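Local coordinates for protein phosphoacetylglucosamine mutase (Aspergillus lentulus, PDB 5O9X) that catalyses the interconversion of N-acetylglucosamine 6-phosphate and N-acetylglucosamine 1-phosphate, as a mutase of the alpha-D-phosphohexomutase family, at residues 32-46 with 67-80. The protein carries 1 engineered substitution. Sequence-based numbering, arbitrary orientation.
Sequences FRMKADLLNTVVYAV and TAAHNPAEDNGVKL. Unlike the reference sequence in segment 32-46: Lys-35 (reference Arg). Engineered in segment 67-80: Ala-69 (natural residue Ser). With G16 (1,6-di-O-phosphono-alpha-D-glucopyranose), chain B.
Arg-33 reaches from edge strand 32-35 over the loop that precedes strand 75-80. Its CG, anti to the backbone N (chi1 -163°), lies against Ala-68 CB; the bend at chi3 (-71°) turns the guanidinium toward the phosphate, with Ala-68 O over one face. Arg-33 NH1 donates to Asn-71 OD1 (3.1 Å) from above the amide plane, the two planes being nearly perpendicular (81°). The same NH1 and His-70 ND1 both grip phosphate oxygen O2X of G16, ND1 at 2.7 Å, while Arg-33 NH2 donates to G16 O1X at 2.7 Å. Asn-71 is steadied in turn by ND2 donating to Asp-75 OD2. Alongside, the antiparallel strands pair Met-34 with Asn-76 through two backbone bonds, and Arg-33 and Gly-77 form a non-hydrogen-bonded pair, CA to CA 4.1 Å. On the sheet face bearing Val-78, helix 40-46 packs tightly: Val-43 CG2 presses on Val-78 CG2 (3.3 Å), and Val-46 CG1 meets Leu-80 CD1. The opposite extreme is the solvent-exposed end, where extended Lys-35 runs past Glu-74, its NZ in a long salt bridge to Glu-74 OE1 (3.7 Å). The loop, with engineered Ala-69 where the natural sequence has Ser, matches the phosphoserine loop of phosphohexomutases, borne here on alpha/beta/alpha domain I.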
loop_
_atom_site.group_PDB
_atom_site.type_symbol
_atom_site.label_atom_id
_atom_site.label_comp_id
_atom_site.label_asym_id
_atom_site.label_seq_id
_atom_site.Cartn_x
_atom_site.Cartn_y
_atom_site.Cartn_z
ATOM N N PHE A 32 9.917 6.889 -7.295
ATOM C CA PHE A 32 9.788 8.009 -8.186
ATOM C C PHE A 32 8.387 7.996 -8.817
ATOM O O PHE A 32 7.906 6.928 -9.229
ATOM C CB PHE A 32 10.828 7.919 -9.297
ATOM C CG PHE A 32 12.259 7.906 -8.777
ATOM C CD1 PHE A 32 12.848 9.078 -8.270
ATOM C CD2 PHE A 32 12.988 6.713 -8.776
ATOM C CE1 PHE A 32 14.146 9.035 -7.753
ATOM C CE2 PHE A 32 14.307 6.672 -8.279
ATOM C CZ PHE A 32 14.883 7.850 -7.789
ATOM N N ARG A 33 7.765 9.162 -8.862
ATOM C CA ARG A 33 6.429 9.290 -9.389
ATOM C C ARG A 33 6.215 10.706 -9.906
ATOM O O ARG A 33 6.499 11.675 -9.202
ATOM C CB ARG A 33 5.444 9.008 -8.219
ATOM C CG ARG A 33 4.061 8.717 -8.746
ATOM C CD ARG A 33 3.210 8.256 -7.567
ATOM N NE ARG A 33 3.520 6.924 -7.035
ATOM C CZ ARG A 33 2.718 6.358 -6.067
ATOM N NH1 ARG A 33 1.553 6.976 -5.706
ATOM N NH2 ARG A 33 2.961 5.134 -5.563
ATOM N N MET A 34 5.703 10.849 -11.113
ATOM C CA MET A 34 5.606 12.151 -11.733
ATOM C C MET A 34 4.838 12.029 -13.031
ATOM O O MET A 34 4.471 10.899 -13.421
ATOM C CB MET A 34 7.024 12.698 -12.028
ATOM C CG MET A 34 7.776 11.870 -13.047
ATOM S SD MET A 34 9.568 12.063 -12.914
ATOM C CE MET A 34 10.055 11.248 -11.390
ATOM N N LYS A 35 4.647 13.163 -13.730
ATOM C CA LYS A 35 4.035 13.113 -15.065
ATOM C C LYS A 35 4.870 12.184 -15.953
ATOM O O LYS A 35 6.105 12.267 -15.963
ATOM C CB LYS A 35 3.794 14.523 -15.694
ATOM C CG LYS A 35 2.699 14.510 -16.739
ATOM C CD LYS A 35 2.394 15.916 -17.237
ATOM C CE LYS A 35 1.813 15.899 -18.655
ATOM N NZ LYS A 35 1.083 17.195 -18.838
ATOM N N ALA A 36 4.183 11.306 -16.699
ATOM C CA ALA A 36 4.845 10.162 -17.369
ATOM C C ALA A 36 5.834 10.638 -18.424
ATOM O O ALA A 36 6.808 9.932 -18.701
ATOM C CB ALA A 36 3.834 9.230 -17.998
ATOM N N ASP A 37 5.609 11.844 -18.997
ATOM C CA ASP A 37 6.590 12.318 -20.039
ATOM C C ASP A 37 7.970 12.681 -19.454
ATOM O O ASP A 37 8.930 12.880 -20.213
ATOM C CB ASP A 37 6.042 13.444 -20.937
ATOM C CG ASP A 37 5.604 14.683 -20.150
ATOM O OD1 ASP A 37 5.811 14.759 -18.898
ATOM O OD2 ASP A 37 5.032 15.593 -20.795
ATOM N N LEU A 38 8.076 12.757 -18.127
ATOM C CA LEU A 38 9.351 13.025 -17.451
ATOM C C LEU A 38 10.163 11.802 -17.093
ATOM O O LEU A 38 11.326 11.934 -16.639
ATOM C CB LEU A 38 9.142 13.813 -16.172
ATOM C CG LEU A 38 8.467 15.170 -16.328
ATOM C CD1 LEU A 38 8.146 15.817 -14.964
ATOM C CD2 LEU A 38 9.251 16.106 -17.288
ATOM N N LEU A 39 9.591 10.611 -17.302
ATOM C CA LEU A 39 10.116 9.408 -16.691
ATOM C C LEU A 39 11.231 8.605 -17.406
ATOM O O LEU A 39 11.890 7.783 -16.760
ATOM C CB LEU A 39 8.957 8.476 -16.326
ATOM C CG LEU A 39 8.347 8.922 -14.988
ATOM C CD1 LEU A 39 6.935 8.329 -14.929
ATOM C CD2 LEU A 39 9.226 8.460 -13.792
ATOM N N ASN A 40 11.498 8.809 -18.707
ATOM C CA ASN A 40 12.443 7.859 -19.348
ATOM C C ASN A 40 13.803 7.660 -18.604
ATOM O O ASN A 40 14.235 6.518 -18.347
ATOM C CB ASN A 40 12.749 8.314 -20.785
ATOM C CG ASN A 40 11.634 7.970 -21.754
ATOM O OD1 ASN A 40 10.636 7.279 -21.419
ATOM N ND2 ASN A 40 11.757 8.483 -22.945
ATOM N N THR A 41 14.491 8.763 -18.284
ATOM C CA THR A 41 15.843 8.620 -17.764
ATOM C C THR A 41 15.795 8.047 -16.335
ATOM O O THR A 41 16.711 7.344 -15.895
ATOM C CB THR A 41 16.636 9.914 -17.848
ATOM O OG1 THR A 41 16.089 10.925 -16.982
ATOM C CG2 THR A 41 16.629 10.445 -19.286
ATOM N N VAL A 42 14.705 8.347 -15.633
ATOM C CA VAL A 42 14.458 7.853 -14.283
ATOM C C VAL A 42 14.365 6.323 -14.279
ATOM O O VAL A 42 15.024 5.645 -13.489
ATOM C CB VAL A 42 13.156 8.458 -13.668
ATOM C CG1 VAL A 42 12.895 7.868 -12.303
ATOM C CG2 VAL A 42 13.319 9.941 -13.441
ATOM N N VAL A 43 13.504 5.803 -15.136
ATOM C CA VAL A 43 13.280 4.384 -15.256
ATOM C C VAL A 43 14.602 3.689 -15.682
ATOM O O VAL A 43 14.920 2.569 -15.220
ATOM C CB VAL A 43 12.090 4.133 -16.252
ATOM C CG1 VAL A 43 11.950 2.658 -16.585
ATOM C CG2 VAL A 43 10.771 4.700 -15.628
ATOM N N TYR A 44 15.302 4.329 -16.620
ATOM C CA TYR A 44 16.600 3.784 -17.068
ATOM C C TYR A 44 17.524 3.671 -15.850
ATOM O O TYR A 44 18.124 2.636 -15.640
ATOM C CB TYR A 44 17.221 4.715 -18.130
ATOM C CG TYR A 44 18.440 4.120 -18.752
ATOM C CD1 TYR A 44 18.322 3.116 -19.704
ATOM C CD2 TYR A 44 19.709 4.478 -18.288
ATOM C CE1 TYR A 44 19.454 2.512 -20.247
ATOM C CE2 TYR A 44 20.860 3.891 -18.839
ATOM C CZ TYR A 44 20.720 2.932 -19.816
ATOM O OH TYR A 44 21.852 2.328 -20.338
ATOM N N ALA A 45 17.599 4.719 -15.035
ATOM C CA ALA A 45 18.378 4.713 -13.782
ATOM C C ALA A 45 17.961 3.586 -12.824
ATOM O O ALA A 45 18.803 2.857 -12.208
ATOM C CB ALA A 45 18.224 6.055 -13.076
ATOM N N VAL A 46 16.643 3.431 -12.694
ATOM C CA VAL A 46 16.126 2.342 -11.859
ATOM C C VAL A 46 16.551 0.928 -12.348
ATOM O O VAL A 46 16.791 0.042 -11.517
ATOM C CB VAL A 46 14.576 2.463 -11.677
ATOM C CG1 VAL A 46 14.034 1.239 -10.957
ATOM C CG2 VAL A 46 14.249 3.704 -10.831
ATOM N N THR A 67 4.101 1.866 -11.951
ATOM C CA THR A 67 2.783 2.297 -11.631
ATOM C C THR A 67 2.950 3.632 -10.897
ATOM O O THR A 67 3.966 3.889 -10.250
ATOM C CB THR A 67 2.057 1.254 -10.652
ATOM O OG1 THR A 67 0.751 1.740 -10.396
ATOM C CG2 THR A 67 2.770 1.120 -9.267
ATOM N N ALA A 68 1.930 4.459 -11.010
ATOM C CA ALA A 68 1.717 5.576 -10.072
ATOM C C ALA A 68 0.479 5.351 -9.152
ATOM O O ALA A 68 0.047 6.301 -8.494
ATOM C CB ALA A 68 1.660 6.927 -10.803
ATOM N N ALA A 69 -0.050 4.097 -9.090
ATOM C CA ALA A 69 -0.987 3.665 -7.959
ATOM C C ALA A 69 -2.266 4.534 -7.852
ATOM O O ALA A 69 -3.072 4.490 -8.779
ATOM C CB ALA A 69 -0.204 3.680 -6.659
ATOM N N HIS A 70 -2.437 5.392 -6.806
ATOM C CA HIS A 70 -3.648 6.211 -6.664
ATOM C C HIS A 70 -3.638 7.463 -7.565
ATOM O O HIS A 70 -4.700 8.128 -7.725
ATOM C CB HIS A 70 -3.824 6.729 -5.179
ATOM C CG HIS A 70 -3.047 7.958 -4.864
ATOM N ND1 HIS A 70 -1.729 7.906 -4.418
ATOM C CD2 HIS A 70 -3.368 9.275 -4.938
ATOM C CE1 HIS A 70 -1.289 9.140 -4.222
ATOM N NE2 HIS A 70 -2.267 9.984 -4.532
ATOM N N ASN A 71 -2.458 7.818 -8.100
ATOM C CA ASN A 71 -2.308 9.070 -8.920
ATOM C C ASN A 71 -3.189 9.136 -10.193
ATOM O O ASN A 71 -3.585 8.087 -10.762
ATOM C CB ASN A 71 -0.851 9.344 -9.334
ATOM C CG ASN A 71 0.030 9.751 -8.127
ATOM O OD1 ASN A 71 -0.090 9.182 -7.047
ATOM N ND2 ASN A 71 0.934 10.707 -8.350
ATOM N N PRO A 72 -3.433 10.375 -10.660
ATOM C CA PRO A 72 -4.236 10.498 -11.902
ATOM C C PRO A 72 -3.485 9.783 -13.063
ATOM O O PRO A 72 -2.242 9.544 -12.994
ATOM C CB PRO A 72 -4.298 12.049 -12.136
ATOM C CG PRO A 72 -4.154 12.632 -10.701
ATOM C CD PRO A 72 -3.092 11.731 -10.071
ATOM N N ALA A 73 -4.253 9.410 -14.089
ATOM C CA ALA A 73 -3.781 8.623 -15.255
ATOM C C ALA A 73 -2.551 9.201 -15.955
ATOM O O ALA A 73 -1.787 8.399 -16.518
ATOM C CB ALA A 73 -4.936 8.476 -16.287
ATOM N N GLU A 74 -2.340 10.540 -15.943
ATOM C CA GLU A 74 -1.218 11.118 -16.705
ATOM C C GLU A 74 0.122 10.817 -16.007
ATOM O O GLU A 74 1.201 10.987 -16.592
ATOM C CB GLU A 74 -1.346 12.654 -16.803
ATOM C CG GLU A 74 -1.165 13.345 -15.434
ATOM C CD GLU A 74 -1.264 14.884 -15.493
ATOM O OE1 GLU A 74 -1.250 15.464 -16.604
ATOM O OE2 GLU A 74 -1.341 15.499 -14.414
ATOM N N ASP A 75 0.077 10.360 -14.768
ATOM C CA ASP A 75 1.353 10.047 -14.037
ATOM C C ASP A 75 1.787 8.598 -14.277
ATOM O O ASP A 75 1.000 7.728 -14.687
ATOM C CB ASP A 75 1.195 10.230 -12.526
ATOM C CG ASP A 75 1.057 11.706 -12.107
ATOM O OD1 ASP A 75 1.281 12.617 -12.957
ATOM O OD2 ASP A 75 0.750 11.966 -10.913
ATOM N N ASN A 76 3.059 8.310 -13.993
ATOM C CA ASN A 76 3.496 6.956 -13.804
ATOM C C ASN A 76 4.637 6.982 -12.798
ATOM O O ASN A 76 4.916 8.062 -12.188
ATOM C CB ASN A 76 3.861 6.233 -15.138
ATOM C CG ASN A 76 3.506 4.738 -15.080
ATOM O OD1 ASN A 76 3.460 4.173 -13.980
ATOM N ND2 ASN A 76 3.193 4.087 -16.256
ATOM N N GLY A 77 5.221 5.840 -12.519
ATOM C CA GLY A 77 6.248 5.804 -11.498
ATOM C C GLY A 77 6.861 4.455 -11.448
ATOM O O GLY A 77 6.473 3.514 -12.167
ATOM N N VAL A 78 7.838 4.304 -10.579
ATOM C CA VAL A 78 8.575 3.013 -10.551
ATOM C C VAL A 78 8.981 2.757 -9.146
ATOM O O VAL A 78 9.740 3.587 -8.576
ATOM C CB VAL A 78 9.912 3.018 -11.358
ATOM C CG1 VAL A 78 10.248 1.640 -11.801
ATOM C CG2 VAL A 78 9.854 3.875 -12.568
ATOM N N LYS A 79 8.418 1.659 -8.616
ATOM C CA LYS A 79 8.699 1.072 -7.280
ATOM C C LYS A 79 9.641 -0.146 -7.244
ATOM O O LYS A 79 9.372 -1.152 -7.945
ATOM C CB LYS A 79 7.390 0.567 -6.729
ATOM C CG LYS A 79 7.450 0.661 -5.231
ATOM C CD LYS A 79 6.142 0.318 -4.586
ATOM C CE LYS A 79 5.993 -1.177 -4.499
ATOM N NZ LYS A 79 4.764 -1.415 -3.705
ATOM N N LEU A 80 10.700 -0.099 -6.426
ATOM C CA LEU A 80 11.549 -1.296 -6.244
ATOM C C LEU A 80 11.079 -2.289 -5.128
ATOM O O LEU A 80 10.596 -1.884 -4.065
ATOM C CB LEU A 80 13.001 -0.916 -6.110
ATOM C CG LEU A 80 13.440 -0.325 -7.449
ATOM C CD1 LEU A 80 13.802 1.155 -7.272
ATOM C CD2 LEU A 80 14.602 -1.163 -7.947
HETATM C C1 G16 B . 1.541 5.755 -1.463
HETATM C C2 G16 B . 2.168 5.026 -0.279
HETATM C C3 G16 B . 1.244 5.148 0.975
HETATM C C4 G16 B . 0.899 6.578 1.354
HETATM C C5 G16 B . 0.273 7.247 0.138
HETATM C C6 G16 B . 0.133 8.748 0.243
HETATM O O1 G16 B . 0.298 5.124 -1.790
HETATM O O2 G16 B . 2.486 3.626 -0.548
HETATM O O3 G16 B . 1.841 4.432 1.981
HETATM O O4 G16 B . -0.080 6.716 2.474
HETATM O O5 G16 B . 1.138 7.167 -1.020
HETATM O O6 G16 B . 1.511 9.303 0.435
HETATM P P G16 B . 1.699 10.914 0.472
HETATM O O1P G16 B . 0.701 11.504 1.495
HETATM O O2P G16 B . 1.346 11.463 -0.931
HETATM O O3P G16 B . 3.188 11.217 0.744
HETATM P "P'" G16 B . -0.004 4.460 -3.257
HETATM O O1X G16 B . 1.320 3.839 -3.777
HETATM O O2X G16 B . -0.347 5.637 -4.225
HETATM O O3X G16 B . -1.213 3.598 -3.137
#